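Local coordinates for protein cyclin-dependent kinase inhibitor 3 (Homo sapiens, PDB 1FPZ) that removes phosphate from phosphotyrosine and phosphoserine or phosphothreonine residues of proteins, and dephosphorylates the cell-cycle kinase CDK2 in a cyclin-dependent manner, at residues I72-V77 with N132-L137. The protein carries 1 engineered substitution. Residues are numbered along the deposited sequence; the frame is centred on the assembly and turned at random.
Sequences IQDIFV and NYRKTL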
loop_
_atom_site.group_PDB
_atom_site.type_symbol
_atom_site.label_atom_id
_atom_site.label_comp_id
_atom_site.label_asym_id
_atom_site.label_seq_id
_atom_site.Cartn_x
_atom_site.Cartn_y
_atom_site.Cartn_z
ATOM N N ILE A 72 4.978 8.080 11.307
ATOM C CA ILE A 72 4.682 6.811 10.666
ATOM C C ILE A 72 5.073 5.714 11.639
ATOM O O ILE A 72 6.204 5.673 12.106
ATOM C CB ILE A 72 5.514 6.616 9.397
ATOM C CG1 ILE A 72 5.366 7.825 8.469
ATOM C CG2 ILE A 72 5.096 5.329 8.705
ATOM C CD1 ILE A 72 3.963 8.085 8.000
ATOM N N GLN A 73 4.152 4.813 11.935
ATOM C CA GLN A 73 4.452 3.740 12.870
ATOM C C GLN A 73 4.622 2.381 12.197
ATOM O O GLN A 73 5.454 1.573 12.598
ATOM C CB GLN A 73 3.348 3.647 13.910
ATOM C CG GLN A 73 2.843 4.991 14.375
ATOM C CD GLN A 73 2.298 4.920 15.766
ATOM O OE1 GLN A 73 3.055 4.951 16.733
ATOM N NE2 GLN A 73 0.977 4.796 15.885
ATOM N N ASP A 74 3.808 2.134 11.185
ATOM C CA ASP A 74 3.854 0.888 10.434
ATOM C C ASP A 74 3.883 1.178 8.940
ATOM O O ASP A 74 3.111 2.014 8.477
ATOM C CB ASP A 74 2.621 0.049 10.752
ATOM C CG ASP A 74 2.623 -0.491 12.165
ATOM O OD1 ASP A 74 2.594 0.314 13.121
ATOM O OD2 ASP A 74 2.642 -1.729 12.319
ATOM N N ILE A 75 4.756 0.492 8.187
ATOM C CA ILE A 75 4.863 0.661 6.721
ATOM C C ILE A 75 4.697 -0.676 5.970
ATOM O O ILE A 75 5.346 -1.643 6.327
ATOM C CB ILE A 75 6.229 1.238 6.306
ATOM C CG1 ILE A 75 6.428 2.613 6.929
ATOM C CG2 ILE A 75 6.308 1.379 4.785
ATOM C CD1 ILE A 75 7.796 3.138 6.713
ATOM N N PHE A 76 3.833 -0.730 4.951
ATOM C CA PHE A 76 3.633 -1.954 4.171
ATOM C C PHE A 76 4.307 -1.772 2.816
ATOM O O PHE A 76 4.039 -0.807 2.100
ATOM C CB PHE A 76 2.147 -2.270 3.942
ATOM C CG PHE A 76 1.403 -2.680 5.194
ATOM C CD1 PHE A 76 1.231 -1.788 6.256
ATOM C CD2 PHE A 76 0.859 -3.952 5.295
ATOM C CE1 PHE A 76 0.509 -2.170 7.403
ATOM C CE2 PHE A 76 0.144 -4.343 6.436
ATOM C CZ PHE A 76 -0.031 -3.455 7.480
ATOM N N VAL A 77 5.161 -2.724 2.466
ATOM C CA VAL A 77 5.919 -2.662 1.228
ATOM C C VAL A 77 5.536 -3.772 0.274
ATOM O O VAL A 77 5.625 -4.950 0.637
ATOM C CB VAL A 77 7.411 -2.772 1.520
ATOM C CG1 VAL A 77 8.211 -2.761 0.212
ATOM C CG2 VAL A 77 7.833 -1.633 2.439
ATOM N N ASN A 132 -5.754 -0.286 16.245
ATOM C CA ASN A 132 -4.765 0.080 17.271
ATOM C C ASN A 132 -4.417 1.563 17.164
ATOM O O ASN A 132 -3.636 2.088 17.955
ATOM C CB ASN A 132 -3.470 -0.731 17.114
ATOM C CG ASN A 132 -3.666 -2.216 17.365
ATOM O OD1 ASN A 132 -4.623 -2.628 18.028
ATOM N ND2 ASN A 132 -2.743 -3.030 16.853
ATOM N N TYR A 133 -4.992 2.222 16.160
ATOM C CA TYR A 133 -4.771 3.648 15.920
ATOM C C TYR A 133 -3.336 3.947 15.488
ATOM O O TYR A 133 -2.782 5.004 15.786
ATOM C CB TYR A 133 -5.147 4.454 17.178
ATOM C CG TYR A 133 -6.611 4.303 17.569
ATOM C CD1 TYR A 133 -7.166 3.039 17.770
ATOM C CD2 TYR A 133 -7.447 5.416 17.710
ATOM C CE1 TYR A 133 -8.496 2.880 18.093
ATOM C CE2 TYR A 133 -8.795 5.260 18.038
ATOM C CZ TYR A 133 -9.306 3.984 18.227
ATOM O OH TYR A 133 -10.621 3.790 18.566
ATOM N N ARG A 134 -2.743 3.009 14.757
ATOM C CA ARG A 134 -1.376 3.172 14.285
ATOM C C ARG A 134 -1.251 3.970 12.987
ATOM O O ARG A 134 -1.877 3.639 11.976
ATOM C CB ARG A 134 -0.732 1.797 14.074
ATOM C CG ARG A 134 -0.413 1.056 15.360
ATOM C CD ARG A 134 0.529 1.888 16.214
ATOM N NE ARG A 134 1.917 1.868 15.745
ATOM C CZ ARG A 134 2.817 0.970 16.131
ATOM N NH1 ARG A 134 4.051 1.028 15.668
ATOM N NH2 ARG A 134 2.482 0.016 16.987
ATOM N N LYS A 135 -0.430 5.010 13.011
ATOM C CA LYS A 135 -0.219 5.792 11.811
ATOM C C LYS A 135 0.370 4.832 10.784
ATOM O O LYS A 135 1.532 4.419 10.897
ATOM C CB LYS A 135 0.761 6.925 12.086
ATOM C CG LYS A 135 1.115 7.743 10.848
ATOM C CD LYS A 135 1.532 9.137 11.239
ATOM C CE LYS A 135 1.775 10.006 10.016
ATOM N NZ LYS A 135 1.620 11.462 10.341
ATOM N N THR A 136 -0.418 4.483 9.777
ATOM C CA THR A 136 0.033 3.531 8.769
ATOM C C THR A 136 0.224 4.062 7.338
ATOM O O THR A 136 -0.616 4.780 6.802
ATOM C CB THR A 136 -0.935 2.372 8.734
ATOM O OG1 THR A 136 -1.014 1.809 10.040
ATOM C CG2 THR A 136 -0.501 1.309 7.744
ATOM N N LEU A 137 1.319 3.643 6.711
ATOM C CA LEU A 137 1.671 4.040 5.353
ATOM C C LEU A 137 1.957 2.813 4.453
ATOM O O LEU A 137 2.601 1.851 4.903
ATOM C CB LEU A 137 2.915 4.900 5.425
ATOM C CG LEU A 137 3.891 4.802 4.273
ATOM C CD1 LEU A 137 3.351 5.585 3.099
ATOM C CD2 LEU A 137 5.264 5.328 4.739
#
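L137 N bonds to D74 O at 3.0 Å and F76 N to L137 O at 2.9 Å, the alternating pattern by which parallel strands 74-77 and 136-139 pair at the centre of the mixed sheet of this protein-tyrosine phosphatase fold. Strand 136-139 leads directly to position 140, the predicted phosphocysteine site, here an engineered serine. The pairing illustrates how one acceptor can serve two donors: K135 O accepts both Q73 N, at 2.8 Å, and D74 N, so one oxygen grips two successive amides. Side chains then divide between the two faces. I75 and L137 lie side by side on one, CG1 of I75 touching CD2 of L137 at 3.7 Å; on the other, CG2 of T136 approaches CE1 of F76, under helix 116-131, while the F76 ring also stacks with H104. K135 can be followed outward from its backbone. Its CB meets CG of Q73; with CG anti to the backbone N (chi1 176°) and an extended chain beyond, CG and CD run along the backbone of I72, CE reaches CD1 of I72 at 3.5 Å, and NZ ends in a hydrogen bond to C70 O. R134, bent at chi2 and chi3, folds across Q73 and brings one guanidinium face to D74, the carboxylate turned 74° against it. OD1 lies well out of the guanidinium plane, making this a salt bridge of charge alone, with the exact place of NH1 less sure. With R134 replaced by an alanine, D74 OD1 would probably lose this neighbouring positive charge and the side chain of Q73 would be uncovered. D74 OD2 hydrogen-bonds to NE2 of H104 on strand 102-105. The hydroxyl OG1 of T136 turns back to donate to R134 O at 2.8 Å, from above the carbonyl plane.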